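Side-chain contacts in cytochrome P450 (Novosphingobium aromaticivorans, PDB 3OFT), which binds a haem group within the predominantly helical fold of the cytochrome P450 family: residues A247-L250 with E255-R258; L259-P264 with M366-L371. All coordinates share one frame; numbering follows the deposited sequence.

Contact 1 (A247-L250 with E255-R258); sequences ALHL and EDQR
His249 and Asp256 join two consecutive helices of the cytochrome P450 fold, the end of the long helix 221-252 and the start of the short helix 254-262 that follows it directly in the chain. The link is a histidine-carboxylate hydrogen bond, and it is most easily understood by following Asp256 outward. Asp256 CB, directed toward helix 221-252, lies 4.0 Å from His249 NE2 and 4.4 Å from Leu250 CD2. CG then turns beside the backbone N and anti to the carbonyl carbon (chi1 -70°), which brings the carboxylate to the edge of the imidazole, with Asp256 CG 3.7 Å from His249 NE2. At the tip, Asp256 OD1 accepts the N-H of His249 NE2 at 2.7 Å, through the lone pair directed away from OD2. The bond is nearly straight, at 167°, and lies almost in the ring plane; because ring and carboxylate are only 18° apart, the two groups form one nearly flat unit. The other ring nitrogen, ND1, is hydrogen-bonded to Tyr278 OH, and the ring of His253 stacks on the imidazole, which should hold the buried ring against rotation and tilting. The nearby carboxylate would probably make protonation of this histidine easier. Leu250 supplies the apolar half of the contact: its side chain also packs on Leu359 and Leu363 of helix 348-365, while the aliphatic stem of Gln257 lies against its base, with Gln257 CG 4.0 Å from Leu250 CB and 3.6 Å from Leu250 O.

Contact 2 (L259-P264 with M366-L371); sequences LLRERP and MPEFAL
Arg261 reaches from the last turn of the J helix (254-262) of this P450 to the backbone of Met366, Pro367 and Glu368, the connection between helix 348-365 and strand 369-371 of a small antiparallel sheet. The arginine side chain spans a long distance between the backbones, the nearest CA atoms, those of Arg261 and Glu368, being 9.8 Å apart. It leaves the helix with CG beside its own N, runs extended to CD, and bends there (chi3 -90°), a kink that brings the guanidinium obliquely against the connection. Arg261 NH1 enters a group of carbonyls: it lies 2.8 Å from Met366 O, though at an angle too poor for a hydrogen bond, 3.2 Å from Pro367 O, and makes a weak hydrogen bond to Leu363 O. The positive charge thus sits by the carbonyl end of a helix, where the dipole probably helps hold it. Glu368 does not close a salt bridge with it. Its chain stays extended, leaving Glu368 OE2 5.9 Å from Arg261 NH2; Arg261 NH2 instead approaches the backbone, 3.5 Å from Glu368 CA. Phe369, with CG set between N and the carbonyl carbon (chi1 60°), swings its ring back beside the arginine, so that Arg261 NH1 meets the ring at its edge, near the ring plane, 4.2 Å from Phe369 CE2.

In the fold
Contact 1 is the more buried of the two, and contact 2 lies nearer the surface, yet their centres are only 6 Å apart and both use helix 254-262. One ties the start of that helix to the helix before it; the other ties its end to a segment more than a hundred residues later. The pair illustrates how neighbouring contacts on one helix can differ in chemistry with burial: a directed, flat hydrogen bond with apolar support in the more buried contact and, nearer the surface, a partly exposed arginine among backbone carbonyls. Phe369 connects them, its CZ 3.5 Å from Leu250 CB, and a long, weak ion pair of Arg258 with Glu368 adds a second connection.

Contact 1 (A247-L250 with E255-R258)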
loop_
_atom_site.group_PDB
_atom_site.type_symbol
_atom_site.label_atom_id
_atom_site.label_comp_id
_atom_site.label_asym_id
_atom_site.label_seq_id
_atom_site.Cartn_x
_atom_site.Cartn_y
_atom_site.Cartn_z
ATOM N N ALA A 247 -13.512 2.354 -5.258
ATOM C CA ALA A 247 -14.981 2.184 -5.127
ATOM C C ALA A 247 -15.669 3.450 -4.616
ATOM O O ALA A 247 -16.771 3.771 -5.075
ATOM C CB ALA A 247 -15.344 0.986 -4.213
ATOM N N LEU A 248 -15.042 4.111 -3.646
ATOM C CA LEU A 248 -15.565 5.367 -3.070
ATOM C C LEU A 248 -15.672 6.421 -4.195
ATOM O O LEU A 248 -16.728 7.052 -4.363
ATOM C CB LEU A 248 -14.661 5.880 -1.954
ATOM C CG LEU A 248 -15.006 7.281 -1.414
ATOM C CD1 LEU A 248 -16.504 7.344 -0.945
ATOM C CD2 LEU A 248 -14.055 7.606 -0.259
ATOM N N HIS A 249 -14.590 6.556 -4.975
ATOM C CA HIS A 249 -14.603 7.460 -6.125
ATOM C C HIS A 249 -15.787 7.210 -7.044
ATOM O O HIS A 249 -16.541 8.176 -7.375
ATOM C CB HIS A 249 -13.301 7.406 -6.947
ATOM C CG HIS A 249 -13.354 8.290 -8.159
ATOM N ND1 HIS A 249 -12.912 9.593 -8.139
ATOM C CD2 HIS A 249 -13.856 8.083 -9.401
ATOM C CE1 HIS A 249 -13.103 10.145 -9.328
ATOM N NE2 HIS A 249 -13.678 9.250 -10.112
ATOM N N LEU A 250 -15.957 5.960 -7.479
ATOM C CA LEU A 250 -17.036 5.605 -8.393
ATOM C C LEU A 250 -18.406 5.892 -7.784
ATOM O O LEU A 250 -19.282 6.418 -8.484
ATOM C CB LEU A 250 -16.947 4.143 -8.849
ATOM C CG LEU A 250 -15.707 3.764 -9.662
ATOM C CD1 LEU A 250 -15.605 2.212 -9.818
ATOM C CD2 LEU A 250 -15.795 4.425 -11.054
ATOM N N GLU A 255 -20.972 9.924 -12.933
ATOM C CA GLU A 255 -20.504 10.193 -14.321
ATOM C C GLU A 255 -19.305 9.324 -14.721
ATOM O O GLU A 255 -19.175 8.965 -15.904
ATOM C CB GLU A 255 -20.184 11.677 -14.553
ATOM C CG GLU A 255 -18.871 12.231 -13.884
ATOM C CD GLU A 255 -19.021 12.633 -12.402
ATOM O OE1 GLU A 255 -19.958 12.171 -11.724
ATOM O OE2 GLU A 255 -18.179 13.422 -11.895
ATOM N N ASP A 256 -18.414 9.019 -13.760
ATOM C CA ASP A 256 -17.297 8.090 -14.082
ATOM C C ASP A 256 -17.744 6.654 -14.178
ATOM O O ASP A 256 -17.192 5.901 -14.968
ATOM C CB ASP A 256 -16.078 8.246 -13.162
ATOM C CG ASP A 256 -15.328 9.581 -13.415
ATOM O OD1 ASP A 256 -14.501 9.987 -12.564
ATOM O OD2 ASP A 256 -15.601 10.249 -14.457
ATOM N N GLN A 257 -18.761 6.236 -13.403
ATOM C CA GLN A 257 -19.294 4.884 -13.623
ATOM C C GLN A 257 -19.816 4.781 -15.035
ATOM O O GLN A 257 -19.585 3.774 -15.752
ATOM C CB GLN A 257 -20.494 4.585 -12.690
ATOM C CG GLN A 257 -20.139 4.352 -11.249
ATOM C CD GLN A 257 -21.379 4.079 -10.386
ATOM O OE1 GLN A 257 -21.544 4.704 -9.340
ATOM N NE2 GLN A 257 -22.227 3.149 -10.810
ATOM N N ARG A 258 -20.557 5.822 -15.443
ATOM C CA ARG A 258 -21.149 5.811 -16.776
ATOM C C ARG A 258 -20.067 5.818 -17.826
ATOM O O ARG A 258 -20.121 5.059 -18.769
ATOM C CB ARG A 258 -22.060 7.027 -16.989
ATOM C CG ARG A 258 -23.393 6.922 -16.276
ATOM C CD ARG A 258 -24.269 8.088 -16.710
ATOM N NE ARG A 258 -24.158 9.227 -15.797
ATOM C CZ ARG A 258 -24.853 9.320 -14.667
ATOM N NH1 ARG A 258 -25.692 8.344 -14.324
ATOM N NH2 ARG A 258 -24.704 10.374 -13.880
#

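Contact 2 (L259-P264 with M366-L371)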
loop_
_atom_site.group_PDB
_atom_site.type_symbol
_atom_site.label_atom_id
_atom_site.label_comp_id
_atom_site.label_asym_id
_atom_site.label_seq_id
_atom_site.Cartn_x
_atom_site.Cartn_y
_atom_site.Cartn_z
ATOM N N LEU A 259 -19.087 6.689 -17.667
ATOM C CA LEU A 259 -17.947 6.705 -18.614
ATOM C C LEU A 259 -17.276 5.352 -18.820
ATOM O O LEU A 259 -17.046 4.910 -19.965
ATOM C CB LEU A 259 -16.906 7.752 -18.145
ATOM C CG LEU A 259 -15.611 7.851 -18.955
ATOM C CD1 LEU A 259 -15.886 8.261 -20.420
ATOM C CD2 LEU A 259 -14.665 8.856 -18.240
ATOM N N LEU A 260 -16.930 4.675 -17.720
ATOM C CA LEU A 260 -16.185 3.431 -17.822
ATOM C C LEU A 260 -17.023 2.210 -18.194
ATOM O O LEU A 260 -16.472 1.193 -18.632
ATOM C CB LEU A 260 -15.325 3.172 -16.564
ATOM C CG LEU A 260 -14.379 4.312 -16.205
ATOM C CD1 LEU A 260 -13.742 4.058 -14.810
ATOM C CD2 LEU A 260 -13.306 4.484 -17.270
ATOM N N ARG A 261 -18.343 2.289 -18.017
ATOM C CA ARG A 261 -19.232 1.268 -18.571
ATOM C C ARG A 261 -19.459 1.441 -20.080
ATOM O O ARG A 261 -19.509 0.455 -20.808
ATOM C CB ARG A 261 -20.550 1.140 -17.765
ATOM C CG ARG A 261 -20.230 0.392 -16.435
ATOM C CD ARG A 261 -21.351 -0.424 -15.660
ATOM N NE ARG A 261 -21.918 0.520 -14.772
ATOM C CZ ARG A 261 -21.979 0.561 -13.446
ATOM N NH1 ARG A 261 -21.660 -0.411 -12.556
ATOM N NH2 ARG A 261 -22.477 1.687 -13.031
ATOM N N GLU A 262 -19.583 2.688 -20.523
ATOM C CA GLU A 262 -19.647 2.995 -21.953
ATOM C C GLU A 262 -18.321 2.705 -22.675
ATOM O O GLU A 262 -18.308 2.179 -23.792
ATOM C CB GLU A 262 -20.047 4.452 -22.146
ATOM C CG GLU A 262 -19.824 4.952 -23.584
ATOM C CD GLU A 262 -20.869 5.948 -24.046
ATOM O OE1 GLU A 262 -21.166 5.967 -25.278
ATOM O OE2 GLU A 262 -21.396 6.700 -23.180
ATOM N N ARG A 263 -17.207 3.070 -22.044
ATOM C CA ARG A 263 -15.903 2.926 -22.685
ATOM C C ARG A 263 -14.984 2.071 -21.792
ATOM O O ARG A 263 -14.155 2.592 -21.060
ATOM C CB ARG A 263 -15.323 4.334 -22.997
ATOM C CG ARG A 263 -15.841 4.943 -24.348
ATOM C CD ARG A 263 -14.916 4.433 -25.470
ATOM N NE ARG A 263 -15.087 5.107 -26.747
ATOM C CZ ARG A 263 -14.334 4.851 -27.800
ATOM N NH1 ARG A 263 -13.350 3.955 -27.705
ATOM N NH2 ARG A 263 -14.542 5.508 -28.943
ATOM N N PRO A 264 -15.145 0.740 -21.840
ATOM C CA PRO A 264 -14.313 -0.132 -21.017
ATOM C C PRO A 264 -12.839 -0.048 -21.392
ATOM O O PRO A 264 -11.987 -0.380 -20.579
ATOM C CB PRO A 264 -14.853 -1.516 -21.341
ATOM C CG PRO A 264 -16.252 -1.276 -21.610
ATOM C CD PRO A 264 -16.223 -0.036 -22.478
ATOM N N MET A 366 -21.931 -5.086 -11.891
ATOM C CA MET A 366 -22.833 -4.380 -10.972
ATOM C C MET A 366 -23.692 -3.360 -11.710
ATOM O O MET A 366 -23.237 -2.735 -12.701
ATOM C CB MET A 366 -22.042 -3.674 -9.846
ATOM C CG MET A 366 -21.254 -4.644 -8.950
ATOM S SD MET A 366 -22.324 -5.638 -7.853
ATOM C CE MET A 366 -22.897 -4.299 -6.821
ATOM N N PRO A 367 -24.937 -3.172 -11.242
ATOM C CA PRO A 367 -25.696 -2.038 -11.769
ATOM C C PRO A 367 -25.134 -0.752 -11.223
ATOM O O PRO A 367 -24.138 -0.773 -10.503
ATOM C CB PRO A 367 -27.104 -2.250 -11.195
ATOM C CG PRO A 367 -26.912 -3.035 -9.967
ATOM C CD PRO A 367 -25.696 -3.953 -10.247
ATOM N N GLU A 368 -25.802 0.358 -11.505
ATOM C CA GLU A 368 -25.363 1.643 -10.990
ATOM C C GLU A 368 -25.442 1.583 -9.474
ATOM O O GLU A 368 -26.399 0.996 -8.917
ATOM C CB GLU A 368 -26.222 2.782 -11.538
ATOM C CG GLU A 368 -25.705 4.143 -11.110
ATOM C CD GLU A 368 -26.317 5.320 -11.877
ATOM O OE1 GLU A 368 -25.902 6.456 -11.582
ATOM O OE2 GLU A 368 -27.204 5.125 -12.762
ATOM N N PHE A 369 -24.440 2.137 -8.802
ATOM C CA PHE A 369 -24.406 2.087 -7.336
ATOM C C PHE A 369 -24.113 3.466 -6.745
ATOM O O PHE A 369 -23.605 4.363 -7.440
ATOM C CB PHE A 369 -23.433 0.989 -6.808
ATOM C CG PHE A 369 -22.007 1.191 -7.235
ATOM C CD1 PHE A 369 -21.099 1.866 -6.413
ATOM C CD2 PHE A 369 -21.581 0.757 -8.484
ATOM C CE1 PHE A 369 -19.771 2.081 -6.812
ATOM C CE2 PHE A 369 -20.225 0.996 -8.914
ATOM C CZ PHE A 369 -19.338 1.646 -8.054
ATOM N N ALA A 370 -24.421 3.639 -5.452
ATOM C CA ALA A 370 -24.287 4.933 -4.789
ATOM C C ALA A 370 -23.992 4.748 -3.320
ATOM O O ALA A 370 -24.138 3.638 -2.778
ATOM C CB ALA A 370 -25.612 5.759 -4.940
ATOM N N LEU A 371 -23.630 5.843 -2.647
ATOM C CA LEU A 371 -23.518 5.758 -1.198
ATOM C C LEU A 371 -24.921 5.580 -0.573
ATOM O O LEU A 371 -25.917 6.060 -1.124
ATOM C CB LEU A 371 -22.850 7.006 -0.642
ATOM C CG LEU A 371 -21.378 7.224 -1.020
ATOM C CD1 LEU A 371 -21.009 8.599 -0.503
ATOM C CD2 LEU A 371 -20.436 6.169 -0.450
#